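Local coordinates for gram-positive cocci surface proteins LPxTG domain-containing protein (Streptococcus pneumoniae, PDB 3NZ3) that probably helps pneumococci adhere to host mucus, as the mucin-binding domain of a surface protein anchored in the cell wall, at residues T17-I22 and P44-R49; R24-V29 and D71-G76; N36-V41 and G76-Y81; W65-W70 and E93-S98; D83-T88 and T104-R109. All blocks are in the same frame, centred on the assembly; numbering follows the deposited sequence.

Contact 1 of 5, residues T17-I22 and P44-R49; sequences TETKTI and PVTLSR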
# COMPACT_ATOMS: atom_id res chain seq x y z
N THR A 17 -16.12 -13.00 10.57
CA THR A 17 -15.54 -11.84 9.91
C THR A 17 -14.58 -12.29 8.83
O THR A 17 -13.78 -13.21 9.05
CB THR A 17 -14.81 -10.95 10.94
OG1 THR A 17 -15.68 -10.70 12.04
CG2 THR A 17 -14.37 -9.62 10.33
N GLU A 18 -14.67 -11.67 7.66
CA GLU A 18 -13.69 -11.87 6.61
C GLU A 18 -12.76 -10.66 6.58
O GLU A 18 -13.22 -9.52 6.69
CB GLU A 18 -14.35 -12.05 5.24
CG GLU A 18 -13.38 -12.43 4.12
CD GLU A 18 -14.04 -12.57 2.74
OE1 GLU A 18 -15.29 -12.46 2.65
OE2 GLU A 18 -13.29 -12.79 1.76
N THR A 19 -11.46 -10.91 6.44
CA THR A 19 -10.49 -9.83 6.30
C THR A 19 -9.57 -10.09 5.12
O THR A 19 -9.29 -11.24 4.78
CB THR A 19 -9.62 -9.63 7.56
OG1 THR A 19 -8.91 -10.84 7.84
CG2 THR A 19 -10.47 -9.23 8.76
N LYS A 20 -9.10 -9.01 4.51
CA LYS A 20 -8.08 -9.09 3.48
C LYS A 20 -7.15 -7.89 3.56
O LYS A 20 -7.55 -6.82 4.01
CB LYS A 20 -8.70 -9.22 2.08
CG LYS A 20 -9.47 -8.02 1.60
CD LYS A 20 -9.93 -8.28 0.16
CE LYS A 20 -10.69 -7.12 -0.41
NZ LYS A 20 -11.05 -7.40 -1.84
N THR A 21 -5.90 -8.09 3.14
CA THR A 21 -4.88 -7.05 3.23
C THR A 21 -4.50 -6.59 1.83
O THR A 21 -4.26 -7.41 0.93
CB THR A 21 -3.65 -7.53 4.02
OG1 THR A 21 -4.07 -8.00 5.31
CG2 THR A 21 -2.63 -6.40 4.21
N ILE A 22 -4.48 -5.28 1.65
CA ILE A 22 -4.06 -4.64 0.41
C ILE A 22 -2.87 -3.75 0.75
O ILE A 22 -2.93 -2.94 1.68
CB ILE A 22 -5.21 -3.81 -0.22
CG1 ILE A 22 -6.47 -4.68 -0.36
CG2 ILE A 22 -4.79 -3.26 -1.59
CD1 ILE A 22 -7.74 -3.91 -0.55
N PRO A 44 0.64 -1.91 4.66
CA PRO A 44 -0.47 -2.86 4.60
C PRO A 44 -1.75 -2.28 5.19
O PRO A 44 -1.73 -1.66 6.26
CB PRO A 44 0.03 -4.04 5.43
CG PRO A 44 0.99 -3.43 6.43
CD PRO A 44 1.51 -2.14 5.83
N VAL A 45 -2.86 -2.46 4.48
CA VAL A 45 -4.16 -2.05 5.00
C VAL A 45 -5.07 -3.28 5.04
O VAL A 45 -5.24 -3.96 4.03
CB VAL A 45 -4.76 -0.89 4.19
CG1 VAL A 45 -6.25 -0.70 4.49
CG2 VAL A 45 -3.98 0.42 4.47
N THR A 46 -5.64 -3.56 6.21
CA THR A 46 -6.46 -4.75 6.40
C THR A 46 -7.93 -4.37 6.57
O THR A 46 -8.33 -3.80 7.59
CB THR A 46 -5.93 -5.60 7.59
OG1 THR A 46 -4.60 -6.03 7.29
CG2 THR A 46 -6.81 -6.84 7.83
N LEU A 47 -8.71 -4.68 5.54
CA LEU A 47 -10.14 -4.38 5.52
C LEU A 47 -10.93 -5.58 6.02
O LEU A 47 -10.42 -6.71 6.01
CB LEU A 47 -10.58 -4.01 4.10
CG LEU A 47 -9.78 -2.88 3.43
CD1 LEU A 47 -10.33 -2.60 2.07
CD2 LEU A 47 -9.79 -1.61 4.28
N SER A 48 -12.16 -5.34 6.45
CA SER A 48 -13.00 -6.41 6.98
C SER A 48 -14.46 -6.25 6.60
O SER A 48 -14.93 -5.16 6.31
CB SER A 48 -12.89 -6.47 8.51
OG SER A 48 -13.65 -5.43 9.11
N ARG A 49 -15.18 -7.37 6.61
CA ARG A 49 -16.63 -7.35 6.48
C ARG A 49 -17.24 -8.49 7.29
O ARG A 49 -16.58 -9.51 7.53
CB ARG A 49 -17.06 -7.44 5.00
CG ARG A 49 -16.74 -8.77 4.33
CD ARG A 49 -17.39 -8.87 2.95
NE ARG A 49 -16.97 -10.09 2.26
CZ ARG A 49 -17.40 -10.46 1.05
NH1 ARG A 49 -18.27 -9.71 0.39
NH2 ARG A 49 -16.97 -11.59 0.51
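Glu18 and Arg49 face each other as a hydrogen-bonded antiparallel pair, and their side chains run side by side on the face of Lys20, Leu47, Ile22 and Val45. Arg49 turns NE and NH2 onto one oxygen: both donate hydrogen bonds of 2.9 Å to Glu18 OE1, and together these make a salt bridge. That oxygen sits in the guanidinium plane, but the carboxylate is rotated 51° from it, so NE comes from above the carboxylate plane and NH2 nearer to it, on the syn side. Arg49 also makes a cation-pi contact with Tyr62. Lys20 sends NZ to the Ser96 carbonyl. The tight end of this face is apolar: Ile22 CD1 meets Leu47 CD1 at 3.9 Å, and Val94 packs on Ile22 and Val45. The face of Thr19, Thr21, Thr46 and Ser48 is the solvent side, with fewer apolar contacts. Thr21 OG1 and Thr46 OG1, each beside its backbone N, share a hydrogen bond of 2.8 Å. Thr19 CG2 rests on Ser48 CB at 3.7 Å. Paired N-H to C=O bonds at three alternate residue pairs, with strand directions 155° apart, define a regular twisted antiparallel beta sheet, here joining strands 14-30 and 39-53.

Contact 2 of 5, residues R24-V29 and D71-G76; sequences RIIHYV and DEVISG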
# COMPACT_ATOMS: atom_id res chain seq x y z
N ARG A 24 0.66 -1.31 -0.32
CA ARG A 24 1.51 -0.52 -1.19
C ARG A 24 2.95 -0.58 -0.72
O ARG A 24 3.26 -0.34 0.46
CB ARG A 24 1.04 0.94 -1.26
CG ARG A 24 1.92 1.81 -2.18
CD ARG A 24 1.28 3.16 -2.46
NE ARG A 24 1.36 4.07 -1.32
CZ ARG A 24 0.87 5.30 -1.30
NH1 ARG A 24 0.27 5.81 -2.38
NH2 ARG A 24 0.99 6.04 -0.20
N ILE A 25 3.84 -0.89 -1.65
CA ILE A 25 5.27 -0.86 -1.38
C ILE A 25 5.93 0.26 -2.17
O ILE A 25 5.69 0.42 -3.38
CB ILE A 25 5.95 -2.21 -1.70
CG1 ILE A 25 5.31 -3.33 -0.86
CG2 ILE A 25 7.46 -2.14 -1.43
CD1 ILE A 25 5.70 -4.74 -1.27
N ILE A 26 6.76 1.05 -1.48
CA ILE A 26 7.54 2.07 -2.15
C ILE A 26 9.01 1.63 -2.14
O ILE A 26 9.55 1.30 -1.08
CB ILE A 26 7.38 3.46 -1.48
CG1 ILE A 26 5.89 3.75 -1.24
CG2 ILE A 26 8.03 4.55 -2.35
CD1 ILE A 26 5.62 4.93 -0.33
N HIS A 27 9.61 1.60 -3.32
CA HIS A 27 11.04 1.31 -3.47
C HIS A 27 11.78 2.60 -3.77
O HIS A 27 11.23 3.52 -4.38
CB HIS A 27 11.30 0.34 -4.63
CG HIS A 27 10.55 -0.95 -4.54
ND1 HIS A 27 10.85 -1.93 -3.61
CD2 HIS A 27 9.53 -1.44 -5.28
CE1 HIS A 27 10.04 -2.96 -3.79
NE2 HIS A 27 9.23 -2.69 -4.79
N TYR A 28 13.04 2.64 -3.35
CA TYR A 28 13.91 3.81 -3.57
C TYR A 28 15.19 3.32 -4.22
O TYR A 28 15.97 2.59 -3.59
CB TYR A 28 14.22 4.50 -2.24
CG TYR A 28 12.99 4.99 -1.51
CD1 TYR A 28 12.31 4.17 -0.61
CD2 TYR A 28 12.49 6.27 -1.73
CE1 TYR A 28 11.16 4.61 0.06
CE2 TYR A 28 11.36 6.73 -1.07
CZ TYR A 28 10.69 5.89 -0.17
OH TYR A 28 9.57 6.35 0.48
N VAL A 29 15.41 3.70 -5.48
CA VAL A 29 16.53 3.17 -6.25
C VAL A 29 17.39 4.24 -6.92
O VAL A 29 16.95 5.38 -7.12
CB VAL A 29 16.09 2.12 -7.32
CG1 VAL A 29 15.26 0.98 -6.69
CG2 VAL A 29 15.32 2.78 -8.46
N ASP A 71 -0.82 6.12 3.78
CA ASP A 71 -0.37 7.46 4.15
C ASP A 71 0.63 8.02 3.14
O ASP A 71 1.34 7.28 2.46
CB ASP A 71 0.27 7.46 5.54
CG ASP A 71 -0.73 7.22 6.65
OD1 ASP A 71 -1.94 7.47 6.45
OD2 ASP A 71 -0.29 6.77 7.73
N GLU A 72 0.68 9.35 3.07
CA GLU A 72 1.72 10.05 2.34
C GLU A 72 3.10 9.66 2.87
O GLU A 72 3.28 9.50 4.09
CB GLU A 72 1.53 11.57 2.45
CG GLU A 72 2.67 12.37 1.81
CD GLU A 72 2.59 13.88 2.04
OE1 GLU A 72 2.11 14.32 3.11
OE2 GLU A 72 3.04 14.63 1.15
N VAL A 73 4.05 9.49 1.96
CA VAL A 73 5.44 9.24 2.34
C VAL A 73 6.37 10.20 1.61
O VAL A 73 6.51 10.14 0.39
CB VAL A 73 5.87 7.77 2.06
CG1 VAL A 73 7.30 7.54 2.52
CG2 VAL A 73 4.93 6.78 2.76
N ILE A 74 6.99 11.10 2.37
CA ILE A 74 7.98 12.04 1.83
C ILE A 74 9.27 11.27 1.51
O ILE A 74 9.78 10.52 2.35
CB ILE A 74 8.25 13.21 2.82
CG1 ILE A 74 6.95 13.99 3.08
CG2 ILE A 74 9.34 14.15 2.30
CD1 ILE A 74 6.96 14.79 4.38
N SER A 75 9.78 11.44 0.29
CA SER A 75 11.04 10.83 -0.12
C SER A 75 12.19 11.68 0.43
O SER A 75 12.36 12.83 0.02
CB SER A 75 11.14 10.74 -1.64
OG SER A 75 9.98 10.17 -2.22
N GLY A 76 12.96 11.12 1.35
CA GLY A 76 14.05 11.87 1.99
C GLY A 76 15.20 12.18 1.05
O GLY A 76 15.35 11.53 0.01
O HOH W 1 8.39 8.50 -0.76
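The Tyr28 ring turns an edge to Ser75, whose OG lies in the ring plane 3.9 Å from CE2, while the ammonium of Lys38 makes a cation-pi contact with the same ring. Arg24 likewise presents the edge of its guanidinium: the Asp71 carbonyl oxygen, which accepts from Gln43 NE2, lies in its plane, 3.0 Å from NH2. A bend at chi3 (74°) turns the end of this otherwise extended chain; NE is hydrogen-bonded to Gln43 OE1 and NH1 to the Glu90 carbonyl. Between these two flat groups the contact is apolar. Ile26 and Val73 reach toward each other tip to tip, CD1 to CG2 at 3.7 Å, and the other branch of Val73, CG1, comes within 3.3 Å of Tyr28 OH. One water bridges the segments at the Tyr28 end: it lies 2.7 Å from Tyr28 OH, and it donates to both Val73 O and Ser75 OG. Ser75 OG is bonded in addition to the Ile86 carbonyl. The backbones stay well apart, CA of Ile26 and CA of Val73 being 8.7 Å from each other, although the two segments run within 10° of the same direction. CB of Arg24, Ile26 and Tyr28 is directed at segment 71-76, so that strand 14-30 of the four-stranded sheet faces strand 68-74 of the two-stranded sheet in this all-beta, Ig-like fold.

Contact 3 of 5, residues N36-V41 and G76-Y81; sequences NVKEDV and GKIDKY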
# COMPACT_ATOMS: atom_id res chain seq x y z
N ASN A 36 19.02 -0.40 -4.61
CA ASN A 36 18.17 0.24 -3.61
C ASN A 36 18.99 1.15 -2.71
O ASN A 36 19.99 0.73 -2.13
CB ASN A 36 17.39 -0.80 -2.79
CG ASN A 36 16.42 -1.60 -3.64
OD1 ASN A 36 16.83 -2.51 -4.36
ND2 ASN A 36 15.13 -1.28 -3.56
N VAL A 37 18.57 2.41 -2.62
CA VAL A 37 19.34 3.44 -1.90
C VAL A 37 18.74 3.79 -0.54
O VAL A 37 19.35 4.53 0.25
CB VAL A 37 19.54 4.70 -2.76
CG1 VAL A 37 20.44 4.38 -3.96
CG2 VAL A 37 18.21 5.27 -3.24
N LYS A 38 17.55 3.24 -0.28
CA LYS A 38 16.83 3.37 0.99
C LYS A 38 16.04 2.09 1.22
O LYS A 38 15.77 1.35 0.27
CB LYS A 38 15.84 4.54 0.94
CG LYS A 38 16.38 5.90 1.34
CD LYS A 38 15.35 7.00 1.07
CE LYS A 38 14.13 6.88 1.98
NZ LYS A 38 13.35 8.14 2.08
N GLU A 39 15.66 1.84 2.47
CA GLU A 39 14.77 0.73 2.79
C GLU A 39 13.40 0.91 2.13
O GLU A 39 12.91 2.04 2.02
CB GLU A 39 14.57 0.62 4.31
CG GLU A 39 15.63 -0.16 5.04
CD GLU A 39 15.08 -0.84 6.28
OE1 GLU A 39 14.39 -0.17 7.08
OE2 GLU A 39 15.33 -2.05 6.46
N ASP A 40 12.81 -0.19 1.70
CA ASP A 40 11.42 -0.20 1.24
C ASP A 40 10.50 0.33 2.33
O ASP A 40 10.74 0.10 3.51
CB ASP A 40 10.98 -1.62 0.90
CG ASP A 40 11.47 -2.08 -0.45
OD1 ASP A 40 12.10 -1.29 -1.19
OD2 ASP A 40 11.21 -3.26 -0.77
N VAL A 41 9.45 1.04 1.91
CA VAL A 41 8.34 1.38 2.81
C VAL A 41 7.14 0.49 2.46
O VAL A 41 6.68 0.47 1.31
CB VAL A 41 7.99 2.90 2.74
CG1 VAL A 41 6.64 3.19 3.40
CG2 VAL A 41 9.09 3.74 3.40
N GLY A 76 12.96 11.12 1.35
CA GLY A 76 14.05 11.87 1.99
C GLY A 76 15.20 12.18 1.05
O GLY A 76 15.35 11.53 0.01
N LYS A 77 16.01 13.17 1.41
CA LYS A 77 17.23 13.48 0.66
C LYS A 77 18.28 12.44 1.00
O LYS A 77 18.34 11.94 2.13
CB LYS A 77 17.77 14.88 1.01
CG LYS A 77 16.76 16.02 0.94
CD LYS A 77 16.40 16.40 -0.48
CE LYS A 77 15.65 17.73 -0.51
NZ LYS A 77 14.43 17.71 0.36
N ILE A 78 19.11 12.10 0.02
CA ILE A 78 20.22 11.17 0.23
C ILE A 78 21.51 11.84 -0.24
O ILE A 78 21.58 12.39 -1.34
CB ILE A 78 20.02 9.84 -0.53
CG1 ILE A 78 18.65 9.24 -0.20
CG2 ILE A 78 21.14 8.85 -0.19
CD1 ILE A 78 18.29 8.06 -1.06
N ASP A 79 22.54 11.80 0.62
CA ASP A 79 23.84 12.37 0.28
C ASP A 79 24.40 11.70 -0.97
O ASP A 79 24.22 10.49 -1.17
CB ASP A 79 24.81 12.22 1.45
CG ASP A 79 25.85 13.34 1.50
OD1 ASP A 79 26.83 13.28 0.73
OD2 ASP A 79 25.67 14.27 2.31
N LYS A 80 25.04 12.50 -1.83
CA LYS A 80 25.64 12.08 -3.11
C LYS A 80 24.63 12.05 -4.26
O LYS A 80 25.00 11.82 -5.41
CB LYS A 80 26.38 10.73 -2.99
CG LYS A 80 27.39 10.62 -1.83
CD LYS A 80 28.72 11.27 -2.14
CE LYS A 80 29.67 11.13 -0.95
NZ LYS A 80 30.86 12.02 -1.10
N TYR A 81 23.37 12.33 -3.95
CA TYR A 81 22.29 12.26 -4.94
C TYR A 81 21.57 13.60 -5.13
O TYR A 81 21.45 14.39 -4.19
CB TYR A 81 21.27 11.19 -4.54
CG TYR A 81 21.72 9.77 -4.85
CD1 TYR A 81 22.32 8.98 -3.87
CD2 TYR A 81 21.54 9.23 -6.11
CE1 TYR A 81 22.73 7.68 -4.15
CE2 TYR A 81 21.94 7.93 -6.40
CZ TYR A 81 22.54 7.17 -5.43
OH TYR A 81 22.93 5.89 -5.73
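Residues Ile78 to Tyr81 form a type II beta turn, closed by Tyr81 N to Ile78 O at 3.2 Å, and the chain of 36-41 turns a corner at Lys38 between two short strands; the two segments meet at one end of this elongated, Ig-like beta domain. Ile78 is the centre of the apolar contact. Its CD1 lies 3.5 Å from Val37 CG2 and also reaches the stem of Lys38, where CG is 3.8 Å away. Val37 is forked between two partners: CG2, set between the backbone N and the carbonyl carbon, goes to Ile78, whereas CG1, beside the backbone N (chi1 -67°), approaches Tyr81 obliquely. Tyr107 of strand 101-107 touches all four of these side chains. The Lys38 chain bends at chi3 (67°), bringing NZ to 3.1 Å from Gly76 N; both are donors, so this is not a hydrogen bond. On Tyr81 the hydroxyl is bonded to Asp30 OD2, and this same OH lies 3.4 Å from Val37 CG1.

Contact 4 of 5, residues W65-W70 and E93-S98; sequences WTTGNW and EVTSDS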
# COMPACT_ATOMS: atom_id res chain seq x y z
N TRP A 65 -17.54 -3.81 3.19
CA TRP A 65 -16.15 -3.78 3.64
C TRP A 65 -15.81 -2.43 4.26
O TRP A 65 -16.37 -1.39 3.87
CB TRP A 65 -15.20 -3.99 2.47
CG TRP A 65 -15.16 -5.36 1.87
CD1 TRP A 65 -15.87 -5.80 0.78
CD2 TRP A 65 -14.31 -6.44 2.28
NE1 TRP A 65 -15.53 -7.11 0.51
CE2 TRP A 65 -14.58 -7.52 1.41
CE3 TRP A 65 -13.37 -6.61 3.31
CZ2 TRP A 65 -13.93 -8.77 1.54
CZ3 TRP A 65 -12.73 -7.84 3.43
CH2 TRP A 65 -13.02 -8.91 2.55
N THR A 66 -14.87 -2.43 5.20
CA THR A 66 -14.31 -1.18 5.72
C THR A 66 -13.44 -0.54 4.65
O THR A 66 -13.22 -1.12 3.58
CB THR A 66 -13.48 -1.42 7.01
OG1 THR A 66 -12.53 -2.47 6.77
CG2 THR A 66 -14.38 -1.79 8.18
N THR A 67 -12.96 0.67 4.93
CA THR A 67 -12.03 1.35 4.04
C THR A 67 -10.79 1.78 4.80
O THR A 67 -10.79 1.89 6.03
CB THR A 67 -12.65 2.61 3.41
OG1 THR A 67 -13.20 3.43 4.44
CG2 THR A 67 -13.73 2.24 2.40
N GLY A 68 -9.72 2.05 4.05
CA GLY A 68 -8.46 2.47 4.64
C GLY A 68 -7.78 3.54 3.82
O GLY A 68 -8.37 4.16 2.93
N ASN A 69 -6.50 3.73 4.13
CA ASN A 69 -5.72 4.79 3.52
C ASN A 69 -4.24 4.43 3.62
O ASN A 69 -3.76 4.05 4.70
CB ASN A 69 -5.99 6.10 4.27
CG ASN A 69 -5.46 7.32 3.55
OD1 ASN A 69 -4.43 7.89 3.94
ND2 ASN A 69 -6.16 7.75 2.50
N TRP A 70 -3.54 4.52 2.49
CA TRP A 70 -2.08 4.49 2.50
C TRP A 70 -1.60 5.92 2.73
O TRP A 70 -1.96 6.81 1.97
CB TRP A 70 -1.51 3.96 1.18
CG TRP A 70 -1.81 2.52 0.90
CD1 TRP A 70 -1.81 1.50 1.80
CD2 TRP A 70 -2.13 1.93 -0.37
NE1 TRP A 70 -2.12 0.31 1.18
CE2 TRP A 70 -2.32 0.55 -0.16
CE3 TRP A 70 -2.28 2.44 -1.67
CZ2 TRP A 70 -2.65 -0.34 -1.19
CZ3 TRP A 70 -2.61 1.55 -2.70
CH2 TRP A 70 -2.79 0.18 -2.45
N GLU A 93 -6.71 6.53 -0.84
CA GLU A 93 -7.82 5.74 -0.28
C GLU A 93 -7.71 4.28 -0.72
O GLU A 93 -7.39 4.00 -1.88
CB GLU A 93 -9.18 6.31 -0.70
CG GLU A 93 -10.37 5.70 0.07
CD GLU A 93 -11.74 5.96 -0.57
OE1 GLU A 93 -11.80 6.24 -1.78
OE2 GLU A 93 -12.75 5.85 0.16
N VAL A 94 -7.96 3.38 0.21
CA VAL A 94 -7.93 1.95 -0.04
C VAL A 94 -9.33 1.39 0.21
O VAL A 94 -9.91 1.60 1.29
CB VAL A 94 -6.87 1.22 0.85
CG1 VAL A 94 -6.82 -0.27 0.54
CG2 VAL A 94 -5.48 1.82 0.66
N THR A 95 -9.89 0.72 -0.79
CA THR A 95 -11.20 0.08 -0.65
C THR A 95 -11.02 -1.39 -1.01
O THR A 95 -9.95 -1.79 -1.46
CB THR A 95 -12.27 0.71 -1.58
OG1 THR A 95 -11.99 0.36 -2.94
CG2 THR A 95 -12.33 2.22 -1.42
N SER A 96 -12.08 -2.18 -0.84
CA SER A 96 -12.00 -3.61 -1.16
C SER A 96 -11.73 -3.88 -2.64
O SER A 96 -11.31 -4.98 -3.00
CB SER A 96 -13.26 -4.34 -0.71
OG SER A 96 -14.41 -3.81 -1.35
N ASP A 97 -11.94 -2.88 -3.49
CA ASP A 97 -11.68 -3.00 -4.92
C ASP A 97 -10.24 -2.64 -5.30
O ASP A 97 -9.81 -2.92 -6.42
CB ASP A 97 -12.68 -2.16 -5.72
CG ASP A 97 -14.12 -2.63 -5.53
OD1 ASP A 97 -14.38 -3.85 -5.60
OD2 ASP A 97 -14.99 -1.76 -5.31
N SER A 98 -9.51 -2.02 -4.37
CA SER A 98 -8.11 -1.63 -4.61
C SER A 98 -7.21 -2.85 -4.83
O SER A 98 -7.42 -3.91 -4.23
CB SER A 98 -7.57 -0.80 -3.44
OG SER A 98 -8.38 0.35 -3.21
O HOH W 2 -13.91 -1.07 0.95
O HOH W 3 -12.75 6.15 3.33
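Gly68 N donates to Val94 O at 2.8 Å in a nearly straight bond (174°), the shorter half of a hydrogen-bonded antiparallel pair. The return bond, Val94 N to Gly68 O, is equally straight, yet its donor stands 60° above the carbonyl plane. Val94 CG2, standing beside its backbone N, is centred over one face of the Trp70 indole, 3.5 Å from the centroid of the five-membered ring and only 10° off the normal, a CH-pi contact. At the other end Ser96 CB makes a CH-pi contact over a face of Trp65, offset toward the rim, with Ser96 OG 3.3 Å from Trp65 CD1. This ring also makes a cation-pi contact with Lys20, whose NZ bonds the Ser96 carbonyl. The type I turn from Thr95 to Ser98, closed by Ser98 N to Thr95 O, is reinforced by side chains: Ser98 OG accepts from Thr95 N at 2.9 Å, and Thr95 OG1 accepts from Asp97 N, an ST turn. Water joins the segments where the strands part, accepting from Ser96 N and donating to Thr66 O. With only one pair of the two segments bonded by backbone in both directions, indole faces and bridging waters probably contribute much of the rest.

Contact 5 of 5, residues D83-T88 and T104-R109; sequences DPDIPT and TVRYDR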
# COMPACT_ATOMS: atom_id res chain seq x y z
N ASP A 83 17.94 15.65 -5.94
CA ASP A 83 16.61 15.48 -5.36
C ASP A 83 15.88 14.37 -6.12
O ASP A 83 16.03 14.26 -7.34
CB ASP A 83 15.79 16.77 -5.47
CG ASP A 83 16.30 17.88 -4.56
OD1 ASP A 83 17.09 17.61 -3.63
OD2 ASP A 83 15.87 19.03 -4.77
N PRO A 84 15.08 13.55 -5.40
CA PRO A 84 14.36 12.45 -6.06
C PRO A 84 13.38 12.93 -7.13
O PRO A 84 12.88 14.06 -7.05
CB PRO A 84 13.59 11.80 -4.90
CG PRO A 84 13.52 12.84 -3.83
CD PRO A 84 14.80 13.61 -3.96
N ASP A 85 13.10 12.08 -8.12
CA ASP A 85 12.11 12.41 -9.16
C ASP A 85 10.69 12.60 -8.58
O ASP A 85 9.90 13.39 -9.10
CB ASP A 85 12.12 11.38 -10.31
CG ASP A 85 11.70 9.97 -9.89
OD1 ASP A 85 11.62 9.66 -8.68
OD2 ASP A 85 11.44 9.15 -10.80
N ILE A 86 10.41 11.86 -7.51
CA ILE A 86 9.13 11.96 -6.78
C ILE A 86 9.43 12.42 -5.35
O ILE A 86 9.86 11.60 -4.52
CB ILE A 86 8.37 10.62 -6.81
CG1 ILE A 86 8.14 10.17 -8.27
CG2 ILE A 86 7.03 10.72 -6.04
CD1 ILE A 86 7.73 8.72 -8.45
N PRO A 87 9.25 13.72 -5.06
CA PRO A 87 9.57 14.24 -3.72
C PRO A 87 8.69 13.65 -2.62
O PRO A 87 9.13 13.50 -1.47
CB PRO A 87 9.33 15.75 -3.86
CG PRO A 87 8.47 15.91 -5.06
CD PRO A 87 8.85 14.80 -5.98
N THR A 88 7.45 13.30 -2.97
CA THR A 88 6.54 12.69 -2.01
C THR A 88 5.54 11.77 -2.71
O THR A 88 4.99 12.12 -3.76
CB THR A 88 5.82 13.75 -1.13
OG1 THR A 88 4.97 13.10 -0.17
CG2 THR A 88 4.99 14.70 -1.98
N THR A 104 8.15 3.19 -7.42
CA THR A 104 9.60 3.32 -7.38
C THR A 104 9.99 4.79 -7.47
O THR A 104 9.64 5.49 -8.44
CB THR A 104 10.28 2.50 -8.50
OG1 THR A 104 9.99 1.11 -8.31
CG2 THR A 104 11.80 2.70 -8.48
N VAL A 105 10.66 5.27 -6.44
CA VAL A 105 11.22 6.61 -6.41
C VAL A 105 12.67 6.49 -6.87
O VAL A 105 13.42 5.64 -6.37
CB VAL A 105 11.14 7.21 -4.98
CG1 VAL A 105 11.79 8.59 -4.91
CG2 VAL A 105 9.68 7.27 -4.50
N ARG A 106 13.07 7.33 -7.83
CA ARG A 106 14.40 7.24 -8.43
C ARG A 106 15.29 8.43 -8.12
O ARG A 106 14.89 9.59 -8.29
CB ARG A 106 14.29 7.02 -9.95
CG ARG A 106 13.84 5.63 -10.32
CD ARG A 106 13.58 5.47 -11.80
NE ARG A 106 13.20 4.09 -12.11
CZ ARG A 106 11.94 3.64 -12.13
NH1 ARG A 106 10.93 4.46 -11.86
NH2 ARG A 106 11.70 2.37 -12.42
N TYR A 107 16.51 8.13 -7.66
CA TYR A 107 17.52 9.13 -7.36
C TYR A 107 18.65 9.03 -8.37
O TYR A 107 19.15 7.94 -8.68
CB TYR A 107 18.11 8.93 -5.96
CG TYR A 107 17.15 9.10 -4.80
CD1 TYR A 107 16.21 8.11 -4.50
CD2 TYR A 107 17.20 10.23 -3.98
CE1 TYR A 107 15.33 8.25 -3.42
CE2 TYR A 107 16.33 10.38 -2.90
CZ TYR A 107 15.39 9.38 -2.63
OH TYR A 107 14.53 9.52 -1.56
N ASP A 108 19.07 10.18 -8.88
CA ASP A 108 20.20 10.23 -9.79
C ASP A 108 21.37 10.88 -9.06
O ASP A 108 21.18 11.88 -8.37
CB ASP A 108 19.82 11.01 -11.05
CG ASP A 108 20.63 10.60 -12.27
OD1 ASP A 108 21.37 9.60 -12.21
OD2 ASP A 108 20.50 11.29 -13.30
N ARG A 109 22.56 10.31 -9.20
CA ARG A 109 23.75 10.85 -8.55
C ARG A 109 24.03 12.28 -9.02
O ARG A 109 23.66 12.66 -10.13
CB ARG A 109 24.97 9.95 -8.79
CG ARG A 109 25.35 9.75 -10.25
CD ARG A 109 26.63 8.91 -10.38
NE ARG A 109 27.31 9.18 -11.64
CZ ARG A 109 28.51 8.71 -11.98
NH1 ARG A 109 29.19 7.92 -11.16
NH2 ARG A 109 29.04 9.03 -13.15
O HOH W 4 17.37 12.47 -8.98
O HOH W 5 10.38 6.83 -10.57
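Pro84 is the bump of this contact: its ring lies alongside Tyr107, and CB sits over one face of the aromatic ring, 3.9 Å from the centroid and 20° off the normal, a CH-pi contact displaced toward the CE2 side. The hollow it fills is bounded on the strand by the Tyr107 face and by Val105, whose CG1 is 3.7 Å from Pro84 CB. That methyl is a bump in its turn, sitting in the notch bounded by Pro84 CB and Ile86 O. Ile86 adds a shallower fit, with CD1 reaching toward the Thr104 carbonyl. Asp85 fits by polarity instead. Its backbone N donates to Arg106 O at 3.1 Å, while its carboxylate folds back so that OD1 accepts from Arg106 N at 2.9 Å; CG set between the backbone N and the carbonyl carbon (chi1 65°) brings it there, and the donor approaches 46° out of the carboxylate plane. The other oxygen, OD2, takes a hydrogen bond from a water that also donates to Thr104 O and accepts from Arg106 NH1. Tyr107 OH is bonded to the Gly76 carbonyl, which would help to fix the ring. One residue of the loop thus satisfies both backbone polar groups of Arg106, its carboxylate replacing the carbonyl a neighbouring strand would offer, so the 83-88 loop joins the edge of strand 101-107 without forming a strand itself.

The five contacts are spread along an elongated all-beta domain. Contact 1 joins strands 14-30 and 39-53 of the four-stranded sheet; contact 4 joins strands 68-74 and 88-94 of the two-stranded one, with a centre about 9 Å from that of contact 1. Contact 2 connects the two layers farther along, its centre about 22 Å from that of contact 1. Contacts 3 and 5, their centres about 8 Å apart, close one end, their centres about 30 and 31 Å from that of contact 1. Along the chain, contact 1 closes before contacts 4 and 5 open, whereas contact 2 crosses contacts 1, 3 and 4. Strand 14-30 serves both contacts 1 and 2, a common spine through the domain.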